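Local coordinates for protein (hdlp (histone deacetylase-like protein)) (Aquifex aeolicus, PDB 1C3P) that binds zinc and probably acts as a metal-dependent deacetylase of the histone deacetylase family, with a link to acetoin breakdown, at residues A113-L118 with I151-K156; K157-I162 with E247-L252. All blocks are in the same frame, centred on the assembly; numbering follows the deposited sequence.

Contact 1: residues A113-L118 with I151-K156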
loop_
_atom_site.group_PDB
_atom_site.type_symbol
_atom_site.label_atom_id
_atom_site.label_comp_id
_atom_site.label_asym_id
_atom_site.label_seq_id
_atom_site.Cartn_x
_atom_site.Cartn_y
_atom_site.Cartn_z
ATOM N N ALA A 113 -2.795 -13.830 1.833
ATOM C CA ALA A 113 -1.798 -13.387 2.807
ATOM C C ALA A 113 -2.337 -13.607 4.219
ATOM O O ALA A 113 -1.616 -14.035 5.120
ATOM C CB ALA A 113 -1.474 -11.923 2.608
ATOM N N ILE A 114 -3.604 -13.295 4.424
ATOM C CA ILE A 114 -4.169 -13.495 5.750
ATOM C C ILE A 114 -4.248 -14.981 6.084
ATOM O O ILE A 114 -3.947 -15.388 7.220
ATOM C CB ILE A 114 -5.544 -12.856 5.867
ATOM C CG1 ILE A 114 -5.397 -11.329 5.726
ATOM C CG2 ILE A 114 -6.151 -13.193 7.234
ATOM C CD1 ILE A 114 -6.742 -10.601 5.486
ATOM N N GLU A 115 -4.638 -15.794 5.105
ATOM C CA GLU A 115 -4.718 -17.251 5.317
ATOM C C GLU A 115 -3.365 -17.788 5.783
ATOM O O GLU A 115 -3.285 -18.586 6.720
ATOM C CB GLU A 115 -5.126 -17.983 4.028
ATOM C CG GLU A 115 -6.572 -17.790 3.621
ATOM C CD GLU A 115 -6.880 -18.348 2.237
ATOM O OE1 GLU A 115 -5.961 -18.870 1.560
ATOM O OE2 GLU A 115 -8.046 -18.257 1.811
ATOM N N GLU A 116 -2.304 -17.347 5.116
ATOM C CA GLU A 116 -0.955 -17.784 5.456
ATOM C C GLU A 116 -0.555 -17.353 6.850
ATOM O O GLU A 116 0.033 -18.135 7.602
ATOM C CB GLU A 116 0.040 -17.239 4.446
ATOM C CG GLU A 116 -0.080 -17.878 3.085
ATOM C CD GLU A 116 0.033 -19.390 3.172
ATOM O OE1 GLU A 116 1.058 -19.884 3.681
ATOM O OE2 GLU A 116 -0.902 -20.080 2.739
ATOM N N PHE A 117 -0.874 -16.110 7.196
ATOM C CA PHE A 117 -0.543 -15.604 8.517
ATOM C C PHE A 117 -1.243 -16.421 9.601
ATOM O O PHE A 117 -0.650 -16.725 10.638
ATOM C CB PHE A 117 -0.970 -14.148 8.656
ATOM C CG PHE A 117 -0.586 -13.534 9.974
ATOM C CD1 PHE A 117 0.721 -13.124 10.206
ATOM C CD2 PHE A 117 -1.525 -13.403 10.998
ATOM C CE1 PHE A 117 1.097 -12.584 11.444
ATOM C CE2 PHE A 117 -1.160 -12.866 12.238
ATOM C CZ PHE A 117 0.152 -12.457 12.458
ATOM N N LEU A 118 -2.507 -16.766 9.360
ATOM C CA LEU A 118 -3.292 -17.524 10.319
ATOM C C LEU A 118 -2.823 -18.963 10.462
ATOM O O LEU A 118 -3.193 -19.643 11.417
ATOM C CB LEU A 118 -4.774 -17.472 9.958
ATOM C CG LEU A 118 -5.425 -16.090 10.144
ATOM C CD1 LEU A 118 -6.876 -16.154 9.741
ATOM C CD2 LEU A 118 -5.326 -15.655 11.598
ATOM N N ILE A 151 -9.879 -6.985 6.453
ATOM C CA ILE A 151 -10.241 -6.719 7.841
ATOM C C ILE A 151 -11.606 -7.332 8.154
ATOM O O ILE A 151 -11.796 -7.890 9.231
ATOM C CB ILE A 151 -10.226 -5.207 8.115
ATOM C CG1 ILE A 151 -8.771 -4.706 8.094
ATOM C CG2 ILE A 151 -10.915 -4.886 9.459
ATOM C CD1 ILE A 151 -8.649 -3.187 8.094
ATOM N N GLU A 152 -12.552 -7.242 7.222
ATOM C CA GLU A 152 -13.871 -7.826 7.445
ATOM C C GLU A 152 -13.745 -9.337 7.441
ATOM O O GLU A 152 -14.488 -10.044 8.122
ATOM C CB GLU A 152 -14.854 -7.377 6.365
ATOM C CG GLU A 152 -15.262 -5.925 6.525
ATOM C CD GLU A 152 -16.104 -5.689 7.764
ATOM O OE1 GLU A 152 -16.351 -4.515 8.085
ATOM O OE2 GLU A 152 -16.529 -6.671 8.409
ATOM N N TYR A 153 -12.772 -9.842 6.688
ATOM C CA TYR A 153 -12.547 -11.285 6.654
ATOM C C TYR A 153 -12.153 -11.709 8.078
ATOM O O TYR A 153 -12.646 -12.710 8.610
ATOM C CB TYR A 153 -11.415 -11.609 5.659
ATOM C CG TYR A 153 -10.987 -13.058 5.657
ATOM C CD1 TYR A 153 -11.644 -14.017 4.876
ATOM C CD2 TYR A 153 -9.928 -13.472 6.457
ATOM C CE1 TYR A 153 -11.231 -15.365 4.904
ATOM C CE2 TYR A 153 -9.515 -14.788 6.492
ATOM C CZ TYR A 153 -10.153 -15.730 5.723
ATOM O OH TYR A 153 -9.676 -17.021 5.778
ATOM N N LEU A 154 -11.272 -10.933 8.701
ATOM C CA LEU A 154 -10.821 -11.235 10.061
ATOM C C LEU A 154 -11.965 -11.070 11.078
ATOM O O LEU A 154 -12.103 -11.874 12.010
ATOM C CB LEU A 154 -9.634 -10.333 10.426
ATOM C CG LEU A 154 -8.300 -10.687 9.745
ATOM C CD1 LEU A 154 -7.296 -9.534 9.889
ATOM C CD2 LEU A 154 -7.749 -11.993 10.372
ATOM N N ARG A 155 -12.787 -10.036 10.914
ATOM C CA ARG A 155 -13.908 -9.855 11.841
ATOM C C ARG A 155 -14.819 -11.078 11.783
ATOM O O ARG A 155 -15.289 -11.560 12.819
ATOM C CB ARG A 155 -14.700 -8.578 11.512
ATOM C CG ARG A 155 -13.843 -7.299 11.630
ATOM C CD ARG A 155 -14.591 -6.032 11.234
ATOM N NE ARG A 155 -15.416 -5.514 12.314
ATOM C CZ ARG A 155 -16.239 -4.480 12.194
ATOM N NH1 ARG A 155 -16.353 -3.853 11.026
ATOM N NH2 ARG A 155 -16.914 -4.049 13.255
ATOM N N LYS A 156 -15.058 -11.603 10.583
ATOM C CA LYS A 156 -15.921 -12.773 10.468
ATOM C C LYS A 156 -15.303 -13.988 11.163
ATOM O O LYS A 156 -16.023 -14.871 11.640
ATOM C CB LYS A 156 -16.234 -13.089 8.999
ATOM C CG LYS A 156 -17.237 -14.240 8.840
ATOM C CD LYS A 156 -17.759 -14.364 7.426
ATOM C CE LYS A 156 -18.581 -13.137 7.030
ATOM N NZ LYS A 156 -19.794 -12.951 7.894
HETATM O O HOH W 1 -10.054 -18.373 3.500
#
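Tyr153 reaches from helix 146-156 across to Ile114, Glu115 and Leu118 of helix 98-118, and its side chain can be followed outward as a worked case of a tyrosine joining apolar contacts to a water-bridged polar end. At CB the direction is set: CG stands anti to the backbone N (chi1 173°), which swings the ring toward the other helix. The side of the ring carrying CD2 and CE2 then runs along Ile114, whose methyl CG2 lies 3.8 Å from CE2 and approaches obliquely, the two side chains sliding past each other in opposite directions. Close to the ring plane, Leu118 CD1 comes to the edge at CE2, a looser touch of 4.4 Å. At the tip, OH rests 3.9 Å from Glu115 CG, and a water 2.7 Å from that OH donates a hydrogen bond to Glu115 OE2. The same OE2 also forms a salt bridge with Arg50, so the carboxylate has a charged mate besides the water. One residue further along the helix, Leu154 brings CD2 to within 3.7 Å of Ile114 CG2, so this one methyl is shared by leucine and tyrosine; Leu118 CD1 adds a contact with the same CD2 at 4.3 Å. With the local axes 11.2 Å apart and inclined at 42°, long side chains bridge the helices. Both helices lie on the same side of the parallel sheet: Phe117 rests on Val250 of strand 250-254, while Leu154 reaches Val250 and Leu252 there and Ile162 of the adjoining strand.

Contact 2: residues K157-I162 with E247-L252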
loop_
_atom_site.group_PDB
_atom_site.type_symbol
_atom_site.label_atom_id
_atom_site.label_comp_id
_atom_site.label_asym_id
_atom_site.label_seq_id
_atom_site.Cartn_x
_atom_site.Cartn_y
_atom_site.Cartn_z
ATOM N N LYS A 157 -13.973 -14.025 11.218
ATOM C CA LYS A 157 -13.247 -15.110 11.884
ATOM C C LYS A 157 -13.287 -14.954 13.409
ATOM O O LYS A 157 -12.846 -15.843 14.137
ATOM C CB LYS A 157 -11.779 -15.165 11.430
ATOM C CG LYS A 157 -11.543 -15.680 10.008
ATOM C CD LYS A 157 -12.048 -17.101 9.832
ATOM C CE LYS A 157 -11.816 -17.601 8.406
ATOM N NZ LYS A 157 -12.451 -18.932 8.162
ATOM N N GLY A 158 -13.806 -13.830 13.888
ATOM C CA GLY A 158 -13.902 -13.615 15.325
ATOM C C GLY A 158 -12.923 -12.631 15.943
ATOM O O GLY A 158 -12.917 -12.431 17.161
ATOM N N PHE A 159 -12.075 -12.012 15.132
ATOM C CA PHE A 159 -11.154 -11.042 15.704
ATOM C C PHE A 159 -11.940 -9.794 16.074
ATOM O O PHE A 159 -12.771 -9.337 15.297
ATOM C CB PHE A 159 -10.031 -10.704 14.724
ATOM C CG PHE A 159 -9.021 -11.806 14.568
ATOM C CD1 PHE A 159 -9.231 -12.855 13.674
ATOM C CD2 PHE A 159 -7.892 -11.828 15.374
ATOM C CE1 PHE A 159 -8.319 -13.915 13.597
ATOM C CE2 PHE A 159 -6.972 -12.878 15.312
ATOM C CZ PHE A 159 -7.182 -13.922 14.426
ATOM N N LYS A 160 -11.676 -9.250 17.257
ATOM C CA LYS A 160 -12.380 -8.066 17.744
ATOM C C LYS A 160 -11.505 -6.838 17.960
ATOM O O LYS A 160 -11.996 -5.773 18.349
ATOM C CB LYS A 160 -13.109 -8.429 19.043
ATOM C CG LYS A 160 -14.216 -9.449 18.825
ATOM C CD LYS A 160 -14.684 -10.128 20.113
ATOM C CE LYS A 160 -15.127 -9.145 21.186
ATOM N NZ LYS A 160 -13.984 -8.367 21.746
ATOM N N ARG A 161 -10.207 -6.986 17.732
ATOM C CA ARG A 161 -9.277 -5.866 17.880
ATOM C C ARG A 161 -8.264 -5.962 16.754
ATOM O O ARG A 161 -7.229 -6.617 16.876
ATOM C CB ARG A 161 -8.549 -5.906 19.229
ATOM C CG ARG A 161 -9.446 -5.702 20.452
ATOM C CD ARG A 161 -8.599 -5.548 21.715
ATOM N NE ARG A 161 -7.742 -6.702 21.979
ATOM C CZ ARG A 161 -8.163 -7.880 22.440
ATOM N NH1 ARG A 161 -9.448 -8.080 22.702
ATOM N NH2 ARG A 161 -7.295 -8.867 22.632
ATOM N N ILE A 162 -8.565 -5.302 15.648
ATOM C CA ILE A 162 -7.693 -5.353 14.478
ATOM C C ILE A 162 -7.081 -3.983 14.212
ATOM O O ILE A 162 -7.779 -2.992 14.196
ATOM C CB ILE A 162 -8.530 -5.803 13.275
ATOM C CG1 ILE A 162 -9.143 -7.167 13.599
ATOM C CG2 ILE A 162 -7.678 -5.859 12.029
ATOM C CD1 ILE A 162 -10.236 -7.600 12.674
ATOM N N GLU A 247 -4.730 -2.565 22.053
ATOM C CA GLU A 247 -3.909 -3.786 22.110
ATOM C C GLU A 247 -4.450 -4.715 21.021
ATOM O O GLU A 247 -5.372 -5.498 21.254
ATOM C CB GLU A 247 -4.023 -4.475 23.477
ATOM C CG GLU A 247 -3.206 -3.844 24.612
ATOM C CD GLU A 247 -3.699 -2.468 25.046
ATOM O OE1 GLU A 247 -3.714 -1.539 24.212
ATOM O OE2 GLU A 247 -4.068 -2.312 26.232
ATOM N N PRO A 248 -3.847 -4.674 19.821
ATOM C CA PRO A 248 -4.282 -5.494 18.688
ATOM C C PRO A 248 -4.175 -6.997 18.883
ATOM O O PRO A 248 -3.243 -7.471 19.524
ATOM C CB PRO A 248 -3.356 -5.027 17.559
ATOM C CG PRO A 248 -2.936 -3.632 17.998
ATOM C CD PRO A 248 -2.641 -3.916 19.444
ATOM N N GLU A 249 -5.138 -7.729 18.323
ATOM C CA GLU A 249 -5.115 -9.189 18.353
ATOM C C GLU A 249 -4.347 -9.541 17.095
ATOM O O GLU A 249 -3.718 -10.597 16.988
ATOM C CB GLU A 249 -6.520 -9.785 18.238
ATOM C CG GLU A 249 -7.439 -9.487 19.414
ATOM C CD GLU A 249 -8.795 -10.141 19.259
ATOM O OE1 GLU A 249 -9.444 -9.918 18.217
ATOM O OE2 GLU A 249 -9.218 -10.877 20.180
ATOM N N VAL A 250 -4.413 -8.632 16.130
ATOM C CA VAL A 250 -3.737 -8.829 14.863
ATOM C C VAL A 250 -3.675 -7.498 14.133
ATOM O O VAL A 250 -4.532 -6.654 14.340
ATOM C CB VAL A 250 -4.492 -9.867 13.983
ATOM C CG1 VAL A 250 -5.904 -9.401 13.677
ATOM C CG2 VAL A 250 -3.735 -10.093 12.707
ATOM N N TYR A 251 -2.653 -7.305 13.307
ATOM C CA TYR A 251 -2.536 -6.057 12.559
ATOM C C TYR A 251 -2.093 -6.295 11.112
ATOM O O TYR A 251 -1.472 -7.315 10.795
ATOM C CB TYR A 251 -1.539 -5.104 13.257
ATOM C CG TYR A 251 -0.068 -5.353 12.948
ATOM C CD1 TYR A 251 0.536 -4.774 11.829
ATOM C CD2 TYR A 251 0.716 -6.173 13.767
ATOM C CE1 TYR A 251 1.862 -5.004 11.533
ATOM C CE2 TYR A 251 2.074 -6.413 13.475
ATOM C CZ TYR A 251 2.630 -5.828 12.358
ATOM O OH TYR A 251 3.943 -6.063 12.011
ATOM N N LEU A 252 -2.452 -5.355 10.234
ATOM C CA LEU A 252 -2.046 -5.387 8.830
ATOM C C LEU A 252 -1.301 -4.082 8.601
ATOM O O LEU A 252 -1.644 -3.046 9.183
ATOM C CB LEU A 252 -3.249 -5.457 7.870
ATOM C CG LEU A 252 -4.170 -6.660 8.045
ATOM C CD1 LEU A 252 -5.189 -6.347 9.121
ATOM C CD2 LEU A 252 -4.892 -6.942 6.737
HETATM O O HOH W 2 -7.891 -11.944 22.397
#
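Glu249 and the loop residues Lys160 and Arg161 meet mainly through hydrogen bonds. The acidic chain is extended beyond CG (chi2 -178°), which carries OE1 to two successive backbone amides: Lys160 N at 2.5 Å, a short bond met on the syn side of the carboxylate, and Arg161 N at 3.1 Å, from above the carboxylate plane. Both donors come from the same face of that plane. The backbone replies in the other direction, Glu249 N giving an almost straight bond (172°) to Arg161 O over 2.8 Å. Arg161 NE supplies a fourth, to Glu247 O at 2.8 Å; this oxygen lies in the guanidinium plane, and NE approaches it almost end-on to the carbonyl.

Charge contributes more loosely. Glu249 CG sits over one face of the guanidinium, 3.3 Å from Arg161 NH2, and OE2 also lies well out of that plane, so that no N-H points at it; the salt bridge from NH2 to OE2 is long, at 3.7 Å, and a water links the same two atoms.

Apolar contacts occupy the side facing the helices. Val250 CG1 touches Phe159 CD2 at 3.6 Å and also Ile162 CG1 at 3.9 Å. Ile162 and Val250 pair as a parallel beta bridge and point the same way, while Ile162 CG2 meets Leu252 CD1.

With an alanine here in place of the glutamate, the amides of Lys160 and Arg161 would probably lose this acceptor, and the guanidinium would lose the carbon lying over its face. The chemistry implies a division of labour: one carboxylate oxygen, one backbone bond and the arginine NE hold the loop where it enters strand 162-166, and the methyl groups of Val250 and Ile162 start the hydrophobic layer of the sheet.

Overall arrangement
The two contacts follow one another along the chain, their centres about 9 Å apart on the same side of the chain's centre. Contact 1 pairs helices 98-118 and 146-156; the second helix runs straight into the loop 157-162 of contact 2, which leads to strand 162-166, neighbour of strand 250-254 in the parallel sheet of the alpha/beta fold. Contact 2 sits where these strands begin. The two contacts join where Leu154 O probably accepts a hydrogen bond from Phe159 N and where Arg155 packs on Ile162. The zinc ligands Asp168, His170 and Asp258 come after these same two strands in the chain; both contacts themselves lie away from that site.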